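Local coordinates for protein VipE (Legionella pneumophila subsp. pneumophila str. Philadelphia 1, PDB 4QN8) that is an effector of unknown molecular function that probably acts on the host cell, represented here by its N-terminal part, at residues 101-104 with 105-109; 131-134 with 135-139. All coordinates share one frame; numbering follows the deposited sequence.

Interaction 1: residues 101-104 with 105-109; sequences SSLE and KAFLA. With BME (beta-mercaptoethanol), chain D.
Ser-102 and Lys-105 meet where the chain turns into helix 103-114. Ser-102 OG lies 3.1 Å from Lys-105 N and accepts its hydrogen at an N-H...O angle of 157°, the classic N-cap bond of a serine to the amide three residues on. With chi1 at 73°, OG stands between the serine's own N and carbonyl carbon, which swings it over the first turn; it also rests 3.3 Å from Lys-105 CB. The regular ladder starts at the same residue: Ala-106 N donates to Ser-102 O at 3.1 Å, and Phe-107 N to Leu-103 O at 2.9 Å.

On another side of the turn the Leu-103 and Phe-107 side chains run side by side, pointing the same way. Leu-103 CD1 reaches Phe-107 CD1 at 3.8 Å, while Leu-103 O lies at the ring's edge, near its plane. Both side chains pack against Met-85 of helix 75-88.

Farther out, the Lys-105 chain bends at chi3 (73°) and carries NZ back to the residues leading into the helix, where it bonds to Met-98 O and Gly-100 O and more weakly to Arg-99 O. The O of a water lies 2.8 Å from Ser-101 OG and accepts a weak bond from Lys-105 NZ, and Ser-101 OG also pairs with O1 of a beta-mercaptoethanol at 2.6 Å, probably a leftover of crystallisation.

The lysine is buried, and its ammonium is met by backbone carbonyls and a water, which would offset the cost of burying a charge and tie the incoming chain to the helix.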
loop_
_atom_site.group_PDB
_atom_site.type_symbol
_atom_site.label_atom_id
_atom_site.label_comp_id
_atom_site.label_asym_id
_atom_site.label_seq_id
_atom_site.Cartn_x
_atom_site.Cartn_y
_atom_site.Cartn_z
ATOM N N SER A 101 7.572 4.719 0.373
ATOM C CA SER A 101 6.540 4.202 -0.523
ATOM C C SER A 101 6.435 2.719 -0.266
ATOM O O SER A 101 7.402 1.986 -0.470
ATOM C CB SER A 101 6.913 4.447 -1.988
ATOM O OG SER A 101 7.186 5.824 -2.227
ATOM N N SER A 102 5.270 2.265 0.183
ATOM C CA SER A 102 5.117 0.882 0.613
ATOM C C SER A 102 3.748 0.309 0.305
ATOM O O SER A 102 2.764 1.042 0.181
ATOM C CB SER A 102 5.346 0.770 2.114
ATOM O OG SER A 102 4.246 1.330 2.802
ATOM N N LEU A 103 3.684 -1.016 0.225
ATOM C CA LEU A 103 2.421 -1.683 -0.082
ATOM C C LEU A 103 1.403 -1.507 1.038
ATOM O O LEU A 103 0.197 -1.358 0.781
ATOM C CB LEU A 103 2.658 -3.169 -0.346
ATOM C CG LEU A 103 1.431 -3.934 -0.839
ATOM C CD1 LEU A 103 0.920 -3.406 -2.209
ATOM C CD2 LEU A 103 1.758 -5.415 -0.951
ATOM N N GLU A 104 1.880 -1.528 2.280
ATOM C CA GLU A 104 0.981 -1.357 3.412
ATOM C C GLU A 104 0.364 0.040 3.424
ATOM O O GLU A 104 -0.810 0.182 3.753
ATOM C CB GLU A 104 1.650 -1.708 4.747
ATOM C CG GLU A 104 2.773 -0.765 5.187
ATOM C CD GLU A 104 4.155 -1.244 4.754
ATOM O OE1 GLU A 104 4.249 -2.038 3.777
ATOM O OE2 GLU A 104 5.147 -0.821 5.388
ATOM N N LYS A 105 1.140 1.061 3.054
ATOM C CA LYS A 105 0.595 2.415 2.948
ATOM C C LYS A 105 -0.458 2.482 1.838
ATOM O O LYS A 105 -1.530 3.090 2.003
ATOM C CB LYS A 105 1.691 3.464 2.706
ATOM C CG LYS A 105 1.103 4.843 2.396
ATOM C CD LYS A 105 2.059 5.982 2.723
ATOM C CE LYS A 105 3.191 6.070 1.718
ATOM N NZ LYS A 105 4.159 7.156 2.124
ATOM N N ALA A 106 -0.178 1.838 0.714
ATOM C CA ALA A 106 -1.128 1.890 -0.395
ATOM C C ALA A 106 -2.424 1.129 -0.125
ATOM O O ALA A 106 -3.502 1.594 -0.490
ATOM C CB ALA A 106 -0.499 1.425 -1.690
ATOM N N PHE A 107 -2.327 -0.040 0.500
ATOM C CA PHE A 107 -3.523 -0.794 0.860
ATOM C C PHE A 107 -4.376 -0.003 1.850
ATOM O O PHE A 107 -5.609 0.047 1.716
ATOM C CB PHE A 107 -3.140 -2.148 1.457
ATOM C CG PHE A 107 -3.331 -3.296 0.513
ATOM C CD1 PHE A 107 -2.535 -3.431 -0.613
ATOM C CD2 PHE A 107 -4.306 -4.240 0.758
ATOM C CE1 PHE A 107 -2.716 -4.483 -1.487
ATOM C CE2 PHE A 107 -4.493 -5.304 -0.113
ATOM C CZ PHE A 107 -3.696 -5.416 -1.243
ATOM N N LEU A 108 -3.735 0.615 2.836
ATOM C CA LEU A 108 -4.471 1.428 3.812
ATOM C C LEU A 108 -5.169 2.599 3.122
ATOM O O LEU A 108 -6.341 2.881 3.389
ATOM C CB LEU A 108 -3.539 1.936 4.926
ATOM C CG LEU A 108 -4.104 2.881 5.998
ATOM C CD1 LEU A 108 -5.277 2.251 6.729
ATOM C CD2 LEU A 108 -3.008 3.216 7.009
ATOM N N ALA A 109 -4.445 3.279 2.235
ATOM C CA ALA A 109 -5.014 4.391 1.467
ATOM C C ALA A 109 -6.192 3.957 0.597
ATOM O O ALA A 109 -7.155 4.704 0.429
ATOM C CB ALA A 109 -3.948 5.053 0.611
HETATM C C1 BME D . 10.201 5.873 -1.071
HETATM C C2 BME D . 10.632 4.418 -1.138
HETATM O O1 BME D . 9.713 6.283 -2.328
HETATM S S2 BME D . 11.322 3.844 0.423
HETATM O O HOH W 1 5.322 7.522 -0.986
#

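Interaction 2: residues 131-134 with 135-139; sequences EFPG and ENDID
Asp-137 turns its carboxylate back toward Gly-134 because CG sits beside the aspartate's own backbone N, opposite the carbonyl carbon (chi1 -60°). Ile-138 takes a similar first torsion, and a second bend (chi2 -62°) brings CD1 round to the Phe-132 side of the turn.

Asp-137 OD2 then accepts from Gly-134 N at 2.8 Å, with an N-H...O angle of 145°. The amide meets the oxygen from its anti side, somewhat out of the carboxylate plane. Since Gly-134 is the N-cap of helix 135-154 and Asp-137 is the third residue of that helix, this is one half of a capping box; the N-cap glycine has no side chain to supply the other half. Its carbonyl opens the helical ladder, with Ile-138 N donating to Gly-134 O at 3.0 Å; Asp-137 N makes only a weak bond to the same oxygen.

Carbon atoms close in around these polar groups. Pro-133 CD comes within 3.4 Å of Asp-137 OD2, the proline ring crossing the carboxylate obliquely. Ile-138 CD1 makes an apolar contact with Phe-132 CB at 3.6 Å and lies 3.5 Å from Phe-132 O. The phenyl ring lies alongside the first turn, its CD2 3.4 Å from Asp-137 O, which approaches obliquely, and is buried against Phe-97, Met-98 and Arg-99.

The chain leaves helix 126-131 at Phe-132 and enters the next helix after just three residues. An acidic group in the first turn would also interact favourably with the helix dipole, so the carboxylate probably steadies this short connection electrostatically as well as through its bond to Gly-134 N.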
loop_
_atom_site.group_PDB
_atom_site.type_symbol
_atom_site.label_atom_id
_atom_site.label_comp_id
_atom_site.label_asym_id
_atom_site.label_seq_id
_atom_site.Cartn_x
_atom_site.Cartn_y
_atom_site.Cartn_z
ATOM N N GLU A 131 3.987 3.686 16.445
ATOM C CA GLU A 131 4.767 4.476 15.492
ATOM C C GLU A 131 4.263 5.913 15.369
ATOM O O GLU A 131 5.006 6.800 14.940
ATOM C CB GLU A 131 4.721 3.811 14.110
ATOM C CG GLU A 131 5.238 2.373 14.080
ATOM C CD GLU A 131 6.732 2.275 13.884
ATOM O OE1 GLU A 131 7.198 1.170 13.520
ATOM O OE2 GLU A 131 7.446 3.291 14.087
ATOM N N PHE A 132 2.994 6.119 15.713
ATOM C CA PHE A 132 2.373 7.453 15.719
ATOM C C PHE A 132 1.615 7.633 17.036
ATOM O O PHE A 132 0.380 7.534 17.076
ATOM C CB PHE A 132 1.422 7.593 14.517
ATOM C CG PHE A 132 2.117 7.522 13.183
ATOM C CD1 PHE A 132 2.345 6.299 12.566
ATOM C CD2 PHE A 132 2.553 8.675 12.547
ATOM C CE1 PHE A 132 2.991 6.221 11.333
ATOM C CE2 PHE A 132 3.198 8.609 11.305
ATOM C CZ PHE A 132 3.423 7.379 10.704
ATOM N N PRO A 133 2.358 7.881 18.129
ATOM C CA PRO A 133 1.753 7.826 19.469
ATOM C C PRO A 133 0.890 9.032 19.857
ATOM O O PRO A 133 0.016 8.888 20.717
ATOM C CB PRO A 133 2.965 7.691 20.403
ATOM C CG PRO A 133 4.119 8.253 19.625
ATOM C CD PRO A 133 3.826 7.988 18.173
ATOM N N GLY A 134 1.121 10.190 19.246
ATOM C CA GLY A 134 0.395 11.388 19.626
ATOM C C GLY A 134 -0.708 11.762 18.656
ATOM O O GLY A 134 -0.645 11.419 17.470
ATOM N N GLU A 135 -1.715 12.472 19.162
ATOM C CA GLU A 135 -2.825 12.951 18.339
ATOM C C GLU A 135 -2.323 13.595 17.057
ATOM O O GLU A 135 -2.825 13.323 15.968
ATOM C CB GLU A 135 -3.622 14.004 19.097
ATOM C CG GLU A 135 -4.675 13.492 20.042
ATOM C CD GLU A 135 -5.594 14.613 20.491
ATOM O OE1 GLU A 135 -5.183 15.412 21.365
ATOM O OE2 GLU A 135 -6.716 14.711 19.949
ATOM N N ASN A 136 -1.331 14.466 17.200
ATOM C CA ASN A 136 -0.789 15.189 16.061
ATOM C C ASN A 136 -0.011 14.292 15.086
ATOM O O ASN A 136 0.003 14.532 13.862
ATOM C CB ASN A 136 0.077 16.342 16.552
ATOM C CG ASN A 136 0.274 17.393 15.503
ATOM O OD1 ASN A 136 -0.638 18.169 15.210
ATOM N ND2 ASN A 136 1.465 17.429 14.919
ATOM N N ASP A 137 0.627 13.252 15.618
ATOM C CA ASP A 137 1.284 12.269 14.767
ATOM C C ASP A 137 0.241 11.604 13.868
ATOM O O ASP A 137 0.464 11.400 12.673
ATOM C CB ASP A 137 1.989 11.190 15.612
ATOM C CG ASP A 137 3.051 11.760 16.527
ATOM O OD1 ASP A 137 3.814 12.646 16.082
ATOM O OD2 ASP A 137 3.116 11.323 17.700
ATOM N N ILE A 138 -0.902 11.261 14.455
ATOM C CA ILE A 138 -1.964 10.594 13.700
ATOM C C ILE A 138 -2.555 11.577 12.705
ATOM O O ILE A 138 -2.846 11.221 11.569
ATOM C CB ILE A 138 -3.071 10.086 14.642
ATOM C CG1 ILE A 138 -2.560 8.895 15.458
ATOM C CG2 ILE A 138 -4.346 9.714 13.868
ATOM C CD1 ILE A 138 -2.165 7.703 14.609
ATOM N N ASP A 139 -2.737 12.824 13.138
ATOM C CA ASP A 139 -3.277 13.873 12.263
ATOM C C ASP A 139 -2.453 14.048 10.987
ATOM O O ASP A 139 -3.011 14.121 9.894
ATOM C CB ASP A 139 -3.330 15.205 12.998
ATOM C CG ASP A 139 -4.506 15.306 13.965
ATOM O OD1 ASP A 139 -5.138 14.270 14.260
ATOM O OD2 ASP A 139 -4.797 16.428 14.427
#

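How the interactions relate
Interaction 1 comes first along the chain and lies almost at the middle of this all-helical domain, about 2 Å from its centre; interaction 2 sits near the surface, about 19 Å out. Their centres are 18 Å apart and their nearest atoms about 8 Å. Each marks the start of a helix, 103-114 and 135-154. The later part of helix 135-154 returns to the first turn of helix 103-114, where Ile-145, Leu-146 and Ile-149 pack on Lys-105. Met-98, and more weakly Arg-99, accept from Lys-105 NZ and also touch Phe-132. Helix 135-154 thus runs from periphery to core, so both helix starts probably belong to one packed helical unit.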